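Local coordinates for protein iminosuccinate reductase (Paracoccus denitrificans, PDB 6RQA) that catalyses the NADH-dependent reduction of iminosuccinate to L-aspartate, regenerating the amino donor of the beta-hydroxyaspartate cycle during glyoxylate assimilation, at residues Glu63-His67 against Glu68-Tyr72; Gly124-Leu127 against Thr128-Thr132; Thr219-Phe222 against Ser223-Met227. All blocks are in the same frame, centred on the assembly; numbering follows the deposited sequence.

Contact 1 (Glu63-His67 against Glu68-Tyr72). With TB (terbium(III) ion), chain D.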
loop_
_atom_site.group_PDB
_atom_site.type_symbol
_atom_site.label_atom_id
_atom_site.label_comp_id
_atom_site.label_asym_id
_atom_site.label_seq_id
_atom_site.Cartn_x
_atom_site.Cartn_y
_atom_site.Cartn_z
ATOM N N GLU A 63 7.620 -0.093 -6.102
ATOM C CA GLU A 63 7.509 -0.583 -7.466
ATOM C C GLU A 63 7.964 0.477 -8.460
ATOM O O GLU A 63 7.608 1.652 -8.339
ATOM C CB GLU A 63 6.068 -0.997 -7.778
ATOM C CG GLU A 63 5.553 -2.133 -6.911
ATOM C CD GLU A 63 6.223 -3.452 -7.230
ATOM O OE1 GLU A 63 6.379 -3.761 -8.430
ATOM O OE2 GLU A 63 6.601 -4.173 -6.284
ATOM N N ALA A 64 8.755 0.049 -9.441
ATOM C CA ALA A 64 9.068 0.875 -10.606
ATOM C C ALA A 64 7.999 0.579 -11.649
ATOM O O ALA A 64 8.103 -0.370 -12.428
ATOM C CB ALA A 64 10.471 0.585 -11.123
ATOM N N ILE A 65 6.946 1.402 -11.653
ATOM C CA ILE A 65 5.775 1.143 -12.484
ATOM C C ILE A 65 6.057 1.240 -13.975
ATOM O O ILE A 65 5.220 0.818 -14.780
ATOM C CB ILE A 65 4.633 2.110 -12.115
ATOM C CG1 ILE A 65 5.027 3.551 -12.444
ATOM C CG2 ILE A 65 4.280 1.978 -10.643
ATOM C CD1 ILE A 65 3.951 4.565 -12.127
ATOM N N GLY A 66 7.207 1.785 -14.367
ATOM C CA GLY A 66 7.565 1.900 -15.764
ATOM C C GLY A 66 7.052 3.141 -16.461
ATOM O O GLY A 66 7.399 3.364 -17.626
ATOM N N HIS A 67 6.243 3.955 -15.789
ATOM C CA HIS A 67 5.675 5.168 -16.364
ATOM C C HIS A 67 6.397 6.371 -15.775
ATOM O O HIS A 67 6.445 6.529 -14.550
ATOM C CB HIS A 67 4.174 5.249 -16.089
ATOM C CG HIS A 67 3.498 6.405 -16.758
ATOM N ND1 HIS A 67 3.115 6.378 -18.081
ATOM C CD2 HIS A 67 3.135 7.621 -16.285
ATOM C CE1 HIS A 67 2.545 7.527 -18.396
ATOM N NE2 HIS A 67 2.546 8.300 -17.324
ATOM N N GLU A 68 6.962 7.210 -16.649
ATOM C CA GLU A 68 7.694 8.414 -16.246
ATOM C C GLU A 68 8.874 8.086 -15.333
ATOM O O GLU A 68 9.297 8.923 -14.531
ATOM C CB GLU A 68 6.767 9.433 -15.571
ATOM C CG GLU A 68 5.729 10.065 -16.492
ATOM C CD GLU A 68 6.298 11.183 -17.353
ATOM O OE1 GLU A 68 5.522 11.805 -18.111
ATOM O OE2 GLU A 68 7.518 11.445 -17.269
ATOM N N ASP A 69 9.411 6.867 -15.450
ATOM C CA ASP A 69 10.534 6.402 -14.631
ATOM C C ASP A 69 10.233 6.510 -13.140
ATOM O O ASP A 69 11.142 6.670 -12.322
ATOM C CB ASP A 69 11.822 7.163 -14.964
ATOM C CG ASP A 69 12.241 6.991 -16.405
ATOM O OD1 ASP A 69 12.179 5.850 -16.910
ATOM O OD2 ASP A 69 12.629 7.998 -17.034
ATOM N N ALA A 70 8.959 6.409 -12.776
ATOM C CA ALA A 70 8.532 6.691 -11.416
ATOM C C ALA A 70 8.773 5.504 -10.492
ATOM O O ALA A 70 8.734 4.342 -10.904
ATOM C CB ALA A 70 7.053 7.068 -11.392
ATOM N N LEU A 71 9.024 5.817 -9.223
ATOM C CA LEU A 71 9.093 4.838 -8.146
ATOM C C LEU A 71 7.912 5.087 -7.219
ATOM O O LEU A 71 7.797 6.171 -6.637
ATOM C CB LEU A 71 10.413 4.945 -7.381
ATOM C CG LEU A 71 11.616 4.156 -7.902
ATOM C CD1 LEU A 71 11.306 2.667 -7.926
ATOM C CD2 LEU A 71 12.048 4.640 -9.279
ATOM N N TYR A 72 7.035 4.094 -7.089
ATOM C CA TYR A 72 5.796 4.244 -6.339
ATOM C C TYR A 72 5.612 3.063 -5.397
ATOM O O TYR A 72 5.963 1.929 -5.734
ATOM C CB TYR A 72 4.597 4.364 -7.293
ATOM C CG TYR A 72 3.267 4.540 -6.599
ATOM C CD1 TYR A 72 2.911 5.757 -6.036
ATOM C CD2 TYR A 72 2.362 3.488 -6.514
ATOM C CE1 TYR A 72 1.694 5.923 -5.402
ATOM C CE2 TYR A 72 1.142 3.644 -5.884
ATOM C CZ TYR A 72 0.814 4.863 -5.330
ATOM O OH TYR A 72 -0.397 5.022 -4.701
HETATM TB TB TB D . 13.223 7.093 -19.082
#

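Contact 2 (Gly124-Leu127 against Thr128-Thr132). With NAD (nicotinamide-adenine-dinucleotide), chain C.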
loop_
_atom_site.group_PDB
_atom_site.type_symbol
_atom_site.label_atom_id
_atom_site.label_comp_id
_atom_site.label_asym_id
_atom_site.label_seq_id
_atom_site.Cartn_x
_atom_site.Cartn_y
_atom_site.Cartn_z
ATOM N N GLY A 124 2.166 14.984 2.346
ATOM C CA GLY A 124 3.326 14.329 2.917
ATOM C C GLY A 124 4.678 14.849 2.476
ATOM O O GLY A 124 5.706 14.362 2.955
ATOM N N ASN A 125 4.704 15.832 1.573
ATOM C CA ASN A 125 5.979 16.348 1.082
ATOM C C ASN A 125 6.782 16.989 2.208
ATOM O O ASN A 125 7.876 16.524 2.554
ATOM C CB ASN A 125 5.744 17.344 -0.056
ATOM C CG ASN A 125 5.266 16.674 -1.328
ATOM O OD1 ASN A 125 5.431 15.468 -1.508
ATOM N ND2 ASN A 125 4.675 17.457 -2.223
ATOM N N LEU A 126 6.249 18.061 2.799
ATOM C CA LEU A 126 6.957 18.726 3.888
ATOM C C LEU A 126 7.096 17.820 5.105
ATOM O O LEU A 126 8.089 17.914 5.836
ATOM C CB LEU A 126 6.239 20.023 4.267
ATOM C CG LEU A 126 6.898 20.864 5.363
ATOM C CD1 LEU A 126 8.348 21.148 5.013
ATOM C CD2 LEU A 126 6.135 22.160 5.582
ATOM N N LEU A 127 6.123 16.934 5.334
ATOM C CA LEU A 127 6.203 16.031 6.478
ATOM C C LEU A 127 7.402 15.097 6.363
ATOM O O LEU A 127 8.081 14.824 7.361
ATOM C CB LEU A 127 4.910 15.226 6.613
ATOM C CG LEU A 127 3.679 15.956 7.152
ATOM C CD1 LEU A 127 2.532 14.980 7.367
ATOM C CD2 LEU A 127 4.010 16.687 8.443
ATOM N N THR A 128 7.682 14.603 5.154
ATOM C CA THR A 128 8.798 13.681 4.968
ATOM C C THR A 128 10.121 14.331 5.354
ATOM O O THR A 128 10.924 13.744 6.089
ATOM C CB THR A 128 8.844 13.194 3.519
ATOM O OG1 THR A 128 7.603 12.561 3.184
ATOM C CG2 THR A 128 9.979 12.197 3.332
ATOM N N ALA A 129 10.365 15.550 4.867
ATOM C CA ALA A 129 11.607 16.240 5.199
ATOM C C ALA A 129 11.700 16.525 6.692
ATOM O O ALA A 129 12.785 16.451 7.280
ATOM C CB ALA A 129 11.722 17.536 4.395
ATOM N N LEU A 130 10.569 16.843 7.325
ATOM C CA LEU A 130 10.581 17.162 8.749
ATOM C C LEU A 130 10.904 15.933 9.594
ATOM O O LEU A 130 11.768 15.991 10.476
ATOM C CB LEU A 130 9.240 17.765 9.163
ATOM C CG LEU A 130 8.996 19.200 8.697
ATOM C CD1 LEU A 130 7.622 19.670 9.131
ATOM C CD2 LEU A 130 10.080 20.129 9.227
ATOM N N ARG A 131 10.218 14.811 9.346
ATOM C CA ARG A 131 10.480 13.623 10.156
ATOM C C ARG A 131 11.855 13.037 9.861
ATOM O O ARG A 131 12.465 12.424 10.745
ATOM C CB ARG A 131 9.380 12.572 9.954
ATOM C CG ARG A 131 9.146 12.090 8.522
ATOM C CD ARG A 131 10.063 10.940 8.131
ATOM N NE ARG A 131 9.519 10.153 7.030
ATOM C CZ ARG A 131 10.220 9.275 6.322
ATOM N NH1 ARG A 131 9.639 8.596 5.342
ATOM N NH2 ARG A 131 11.505 9.082 6.585
ATOM N N THR A 132 12.357 13.213 8.635
ATOM C CA THR A 132 13.717 12.781 8.328
ATOM C C THR A 132 14.734 13.600 9.110
ATOM O O THR A 132 15.696 13.049 9.659
ATOM C CB THR A 132 13.982 12.894 6.826
ATOM O OG1 THR A 132 12.960 12.197 6.104
ATOM C CG2 THR A 132 15.335 12.296 6.476
HETATM P PA NAD C . 18.394 16.537 -3.698
HETATM O O1A NAD C . 18.589 15.902 -5.046
HETATM O O2A NAD C . 17.766 17.834 -3.303
HETATM O O5B NAD C . 20.063 16.860 -3.347
HETATM C C5B NAD C . 20.780 15.760 -3.754
HETATM C C4B NAD C . 22.227 15.967 -3.390
HETATM O O4B NAD C . 22.924 14.764 -3.653
HETATM C C3B NAD C . 22.742 17.020 -4.366
HETATM O O3B NAD C . 22.545 18.234 -3.716
HETATM C C2B NAD C . 24.224 16.642 -4.480
HETATM O O2B NAD C . 24.991 17.218 -3.477
HETATM C C1B NAD C . 24.194 15.083 -4.216
HETATM N N9A NAD C . 24.285 14.327 -5.469
HETATM C C8A NAD C . 23.439 14.325 -6.593
HETATM N N7A NAD C . 23.851 13.493 -7.550
HETATM C C5A NAD C . 25.025 12.916 -7.031
HETATM C C6A NAD C . 25.936 11.959 -7.550
HETATM N N6A NAD C . 25.723 11.429 -8.788
HETATM N N1A NAD C . 27.026 11.566 -6.813
HETATM C C2A NAD C . 27.170 12.146 -5.580
HETATM N N3A NAD C . 26.392 13.058 -4.957
HETATM C C4A NAD C . 25.313 13.426 -5.729
HETATM O O3 NAD C . 17.951 15.212 -2.897
HETATM P PN NAD C . 17.215 15.473 -1.516
HETATM O O1N NAD C . 17.763 16.477 -0.533
HETATM O O2N NAD C . 15.811 15.188 -1.915
HETATM O O5D NAD C . 17.457 13.993 -0.553
HETATM C C5D NAD C . 18.698 13.526 -0.866
HETATM C C4D NAD C . 18.795 12.095 -0.401
HETATM O O4D NAD C . 18.027 11.959 0.814
HETATM C C3D NAD C . 18.095 11.217 -1.481
HETATM O O3D NAD C . 18.979 10.191 -1.762
HETATM C C2D NAD C . 16.840 10.704 -0.751
HETATM O O2D NAD C . 16.537 9.375 -1.009
HETATM C C1D NAD C . 17.366 10.739 0.704
HETATM N N1N NAD C . 16.192 10.774 1.663
HETATM C C2N NAD C . 16.310 9.998 2.780
HETATM C C3N NAD C . 15.273 9.975 3.710
HETATM C C7N NAD C . 15.486 9.102 4.901
HETATM O O7N NAD C . 14.642 8.991 5.784
HETATM N N7N NAD C . 16.681 8.427 4.961
HETATM C C4N NAD C . 14.129 10.742 3.487
HETATM C C5N NAD C . 14.034 11.521 2.340
HETATM C C6N NAD C . 15.084 11.536 1.414
#

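Contact 3 (Thr219-Phe222 against Ser223-Met227). With NAD (nicotinamide-adenine-dinucleotide), chain C.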
loop_
_atom_site.group_PDB
_atom_site.type_symbol
_atom_site.label_atom_id
_atom_site.label_comp_id
_atom_site.label_asym_id
_atom_site.label_seq_id
_atom_site.Cartn_x
_atom_site.Cartn_y
_atom_site.Cartn_z
ATOM N N THR A 219 22.937 12.981 0.835
ATOM C CA THR A 219 23.175 13.012 -0.600
ATOM C C THR A 219 22.566 11.791 -1.275
ATOM O O THR A 219 22.355 10.746 -0.653
ATOM C CB THR A 219 24.675 13.063 -0.914
ATOM O OG1 THR A 219 25.274 11.805 -0.583
ATOM C CG2 THR A 219 25.353 14.158 -0.116
ATOM N N SER A 220 22.290 11.939 -2.570
ATOM C CA SER A 220 21.856 10.828 -3.414
ATOM C C SER A 220 23.062 10.386 -4.239
ATOM O O SER A 220 23.209 10.719 -5.414
ATOM C CB SER A 220 20.680 11.240 -4.294
ATOM O OG SER A 220 20.218 10.146 -5.065
ATOM N N SER A 221 23.942 9.625 -3.594
ATOM C CA SER A 221 25.218 9.234 -4.172
ATOM C C SER A 221 25.295 7.722 -4.330
ATOM O O SER A 221 24.622 6.969 -3.620
ATOM C CB SER A 221 26.386 9.724 -3.308
ATOM O OG SER A 221 26.084 9.605 -1.931
ATOM N N PHE A 222 26.136 7.290 -5.272
ATOM C CA PHE A 222 26.360 5.876 -5.549
ATOM C C PHE A 222 27.829 5.501 -5.399
ATOM O O PHE A 222 28.251 4.441 -5.873
ATOM C CB PHE A 222 25.857 5.524 -6.950
ATOM C CG PHE A 222 24.444 5.962 -7.211
ATOM C CD1 PHE A 222 23.379 5.131 -6.906
ATOM C CD2 PHE A 222 24.181 7.209 -7.758
ATOM C CE1 PHE A 222 22.077 5.533 -7.142
ATOM C CE2 PHE A 222 22.881 7.617 -7.995
ATOM C CZ PHE A 222 21.828 6.778 -7.687
ATOM N N SER A 223 28.613 6.354 -4.748
ATOM C CA SER A 223 30.037 6.157 -4.534
ATOM C C SER A 223 30.384 6.591 -3.119
ATOM O O SER A 223 29.761 7.516 -2.583
ATOM C CB SER A 223 30.870 6.961 -5.547
ATOM O OG SER A 223 32.244 6.968 -5.200
ATOM N N PRO A 224 31.356 5.938 -2.486
ATOM C CA PRO A 224 31.764 6.355 -1.138
ATOM C C PRO A 224 32.361 7.755 -1.152
ATOM O O PRO A 224 33.257 8.060 -1.942
ATOM C CB PRO A 224 32.800 5.297 -0.736
ATOM C CG PRO A 224 33.281 4.721 -2.028
ATOM C CD PRO A 224 32.094 4.748 -2.942
ATOM N N LEU A 225 31.849 8.613 -0.270
ATOM C CA LEU A 225 32.322 9.989 -0.187
ATOM C C LEU A 225 33.225 10.176 1.025
ATOM O O LEU A 225 34.427 10.418 0.882
ATOM C CB LEU A 225 31.140 10.957 -0.128
ATOM C CG LEU A 225 30.118 10.846 -1.260
ATOM C CD1 LEU A 225 28.988 11.841 -1.052
ATOM C CD2 LEU A 225 30.785 11.061 -2.607
ATOM N N LEU A 226 32.653 10.070 2.223
ATOM C CA LEU A 226 33.430 10.163 3.453
ATOM C C LEU A 226 34.216 8.871 3.638
ATOM O O LEU A 226 33.632 7.802 3.841
ATOM C CB LEU A 226 32.506 10.427 4.638
ATOM C CG LEU A 226 33.162 10.768 5.978
ATOM C CD1 LEU A 226 33.994 12.037 5.865
ATOM C CD2 LEU A 226 32.106 10.911 7.065
ATOM N N MET A 227 35.539 8.963 3.556
ATOM C CA MET A 227 36.395 7.790 3.604
ATOM C C MET A 227 36.729 7.417 5.046
ATOM O O MET A 227 36.443 8.153 5.994
ATOM C CB MET A 227 37.672 8.030 2.801
ATOM C CG MET A 227 37.416 8.328 1.334
ATOM S SD MET A 227 36.353 7.090 0.567
ATOM C CE MET A 227 37.349 5.616 0.763
HETATM P PA NAD C . 18.394 16.537 -3.698
HETATM O O1A NAD C . 18.589 15.902 -5.046
HETATM O O2A NAD C . 17.766 17.834 -3.303
HETATM O O5B NAD C . 20.063 16.860 -3.347
HETATM C C5B NAD C . 20.780 15.760 -3.754
HETATM C C4B NAD C . 22.227 15.967 -3.390
HETATM O O4B NAD C . 22.924 14.764 -3.653
HETATM C C3B NAD C . 22.742 17.020 -4.366
HETATM O O3B NAD C . 22.545 18.234 -3.716
HETATM C C2B NAD C . 24.224 16.642 -4.480
HETATM O O2B NAD C . 24.991 17.218 -3.477
HETATM C C1B NAD C . 24.194 15.083 -4.216
HETATM N N9A NAD C . 24.285 14.327 -5.469
HETATM C C8A NAD C . 23.439 14.325 -6.593
HETATM N N7A NAD C . 23.851 13.493 -7.550
HETATM C C5A NAD C . 25.025 12.916 -7.031
HETATM C C6A NAD C . 25.936 11.959 -7.550
HETATM N N6A NAD C . 25.723 11.429 -8.788
HETATM N N1A NAD C . 27.026 11.566 -6.813
HETATM C C2A NAD C . 27.170 12.146 -5.580
HETATM N N3A NAD C . 26.392 13.058 -4.957
HETATM C C4A NAD C . 25.313 13.426 -5.729
HETATM O O3 NAD C . 17.951 15.212 -2.897
HETATM P PN NAD C . 17.215 15.473 -1.516
HETATM O O1N NAD C . 17.763 16.477 -0.533
HETATM O O2N NAD C . 15.811 15.188 -1.915
HETATM O O5D NAD C . 17.457 13.993 -0.553
HETATM C C5D NAD C . 18.698 13.526 -0.866
HETATM C C4D NAD C . 18.795 12.095 -0.401
HETATM O O4D NAD C . 18.027 11.959 0.814
HETATM C C3D NAD C . 18.095 11.217 -1.481
HETATM O O3D NAD C . 18.979 10.191 -1.762
HETATM C C2D NAD C . 16.840 10.704 -0.751
HETATM O O2D NAD C . 16.537 9.375 -1.009
HETATM C C1D NAD C . 17.366 10.739 0.704
HETATM N N1N NAD C . 16.192 10.774 1.663
HETATM C C2N NAD C . 16.310 9.998 2.780
HETATM C C3N NAD C . 15.273 9.975 3.710
HETATM C C7N NAD C . 15.486 9.102 4.901
HETATM O O7N NAD C . 14.642 8.991 5.784
HETATM N N7N NAD C . 16.681 8.427 4.961
HETATM C C4N NAD C . 14.129 10.742 3.487
HETATM C C5N NAD C . 14.034 11.521 2.340
HETATM C C6N NAD C . 15.084 11.536 1.414
#

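Contact 1 (Glu63-His67 against Glu68-Tyr72)
Glu63-His67 and Glu68-Tyr72 meet as the two arms of a beta hairpin, where strand 55-64, outermost within its chain in a mixed sheet, folds back into strand 71-79. Glu63 and Tyr72 form an antiparallel hydrogen-bonded pair: Glu63 N donates to Tyr72 O at 2.6 Å, and Tyr72 N returns a nearly straight bond (178° at the hydrogen) to Glu63 O at 2.8 Å. A type I' turn from His67 to Ala70 reverses the chain. Glu68 and Asp69, its central residues, both have the positive phi that this turn requires, and Ala70 N closes it on His67 O (3.1 Å). Side chains pack on both faces of the hairpin. On one, CD1 of Leu71 touches CB of Ala64; on the face of Tyr72, Ile65 comes in from the loop and packs its CG2 against CB of the tyrosine, while its CD1 reaches CB of Ala70 at 4.1 Å. Tyr72 also meets Phe111 of the second subunit edge-to-face, so this side of the hairpin helps build the dimer. At the turn, the His67 imidazole and the Glu68 side chain run side by side, ring and carboxylate planes 83° apart, with Glu68 CG 3.6 Å from His67 CD2. Their polar ends part company: NE2 of His67 bonds to Asp114 of the second subunit, and Glu68 forms a salt bridge with Lys98. Asp69 points away from the first arm, and its carboxylate holds a terbium ion with both oxygens, OD2 at 2.3 Å and OD1 at 2.7 Å.

Contact 2 (Gly124-Leu127 against Thr128-Thr132)
With OG1 beside its own backbone N and opposite its carbonyl carbon (chi1 -58°), Thr128 reaches back one helical turn and gives its hydroxyl proton to Gly124 O, 2.6 Å from OG1. Arg131 takes a different rotamer: CG lies between the backbone N and the carbonyl carbon (chi1 57°) and the chain bends at chi2, which brings CG to 3.2 Å from Leu127 O and sends the guanidinium toward the cofactor. Gly124 O is gripped twice, because Thr128 N donates to it as well, at 3.0 Å and from the opposite face of the carbonyl plane. The same pattern recurs one turn later, where Thr128 O accepts both Thr132 N and Thr132 OG1. These bonds belong to the first turns of helix 125-143, which starts one residue after strand 118-123 and presents its early residues to the nicotinamide end of NAD. Arg131 N continues the helical pattern with a nearly straight bond to Leu127 O (2.9 Å). On the flank of the helix, CD1 of Leu130 meets CG of Leu126 at 4.0 Å, and Phe162 of helix 158-170 packs against both leucines. Thr128 has a second task: its OG1 is also hydrogen-bonded to NZ of Lys88, the probable proton donor/acceptor, while its CG2 lies over one face of the Arg131 guanidinium, offset toward the rim. That guanidinium is anchored through NE by a salt bridge to Asp319. NAD O7N sits at its edge, near the plane, 3.2 Å from Arg131 NH2, and Thr132 OG1 comes equally near, 3.2 Å, to C4N, the nicotinamide carbon that carries the transferred hydride in NADH.

Contact 3 (Thr219-Phe222 against Ser223-Met227)
The adenine of NAD offers one face to Ser220 and Ser221: CB of Ser221 stands over its rim at C2A, 3.4 Å away, and Ser220 O lies above C5A at 3.3 Å. From the same side of the adenine, Ser221 turns its hydroxyl to the other arm, where OG is 3.8 Å from CD1 of Leu225. The phenyl ring of Phe222 leads away from Ser223-Met227 and instead meets the side chain of Lys247, whose NZ is itself hydrogen-bonded to the cofactor. Between the two arms no hydrogen bond forms; a methyl group against two hydroxyls makes the join. Leu225, with CD1 anti to CA (chi2 179°), and Thr219 reach toward each other tip to tip, CD1 coming 3.7 Å from OG1. Thr219 holds OG1 between its backbone N and carbonyl carbon (chi1 70°), and Ser221 adopts the same kind of rotamer, so both oxygens face the leucine. Ser221 OG finds its polar partner in Gln248 O, on the neighbouring strand 248-250, and backbone bonds tie Leu225 to Glu249 of that strand. These bonds fasten the segment to its neighbour, and the Ser220 amide points to the cofactor. Ser220 N donates to O4B of the adenosine ribose at 3.1 Å, nearly straight at 169°, while CB of Ser220 comes to 3.2 Å from O3D of the other ribose. One residue thus touches both sugars of the dinucleotide. A loop leaving an inner strand of the parallel sheet, here 214-217, and meeting the cofactor chiefly through its backbone and small side chains is characteristic of a Rossmann-fold dinucleotide site.

In the fold
Along the chain the contacts come in series, contact 1 first and contact 3 last, and none touches another: their centres lie 21 to 24 Å apart. Contact 1 is at the edge of the mixed sheet that also contains strand 118-123, and it takes part in joining the two subunits. That strand leads into helix 125-143 and contact 2, close to the chain centre, where the chain passes toward the parallel Rossmann sheet. Contact 3 follows a strand of that second sheet. Contacts 2 and 3 share one NAD, the former at the nicotinamide and the latter at the adenosine, consistent with separate parts of the fold together positioning the cofactor for hydride transfer.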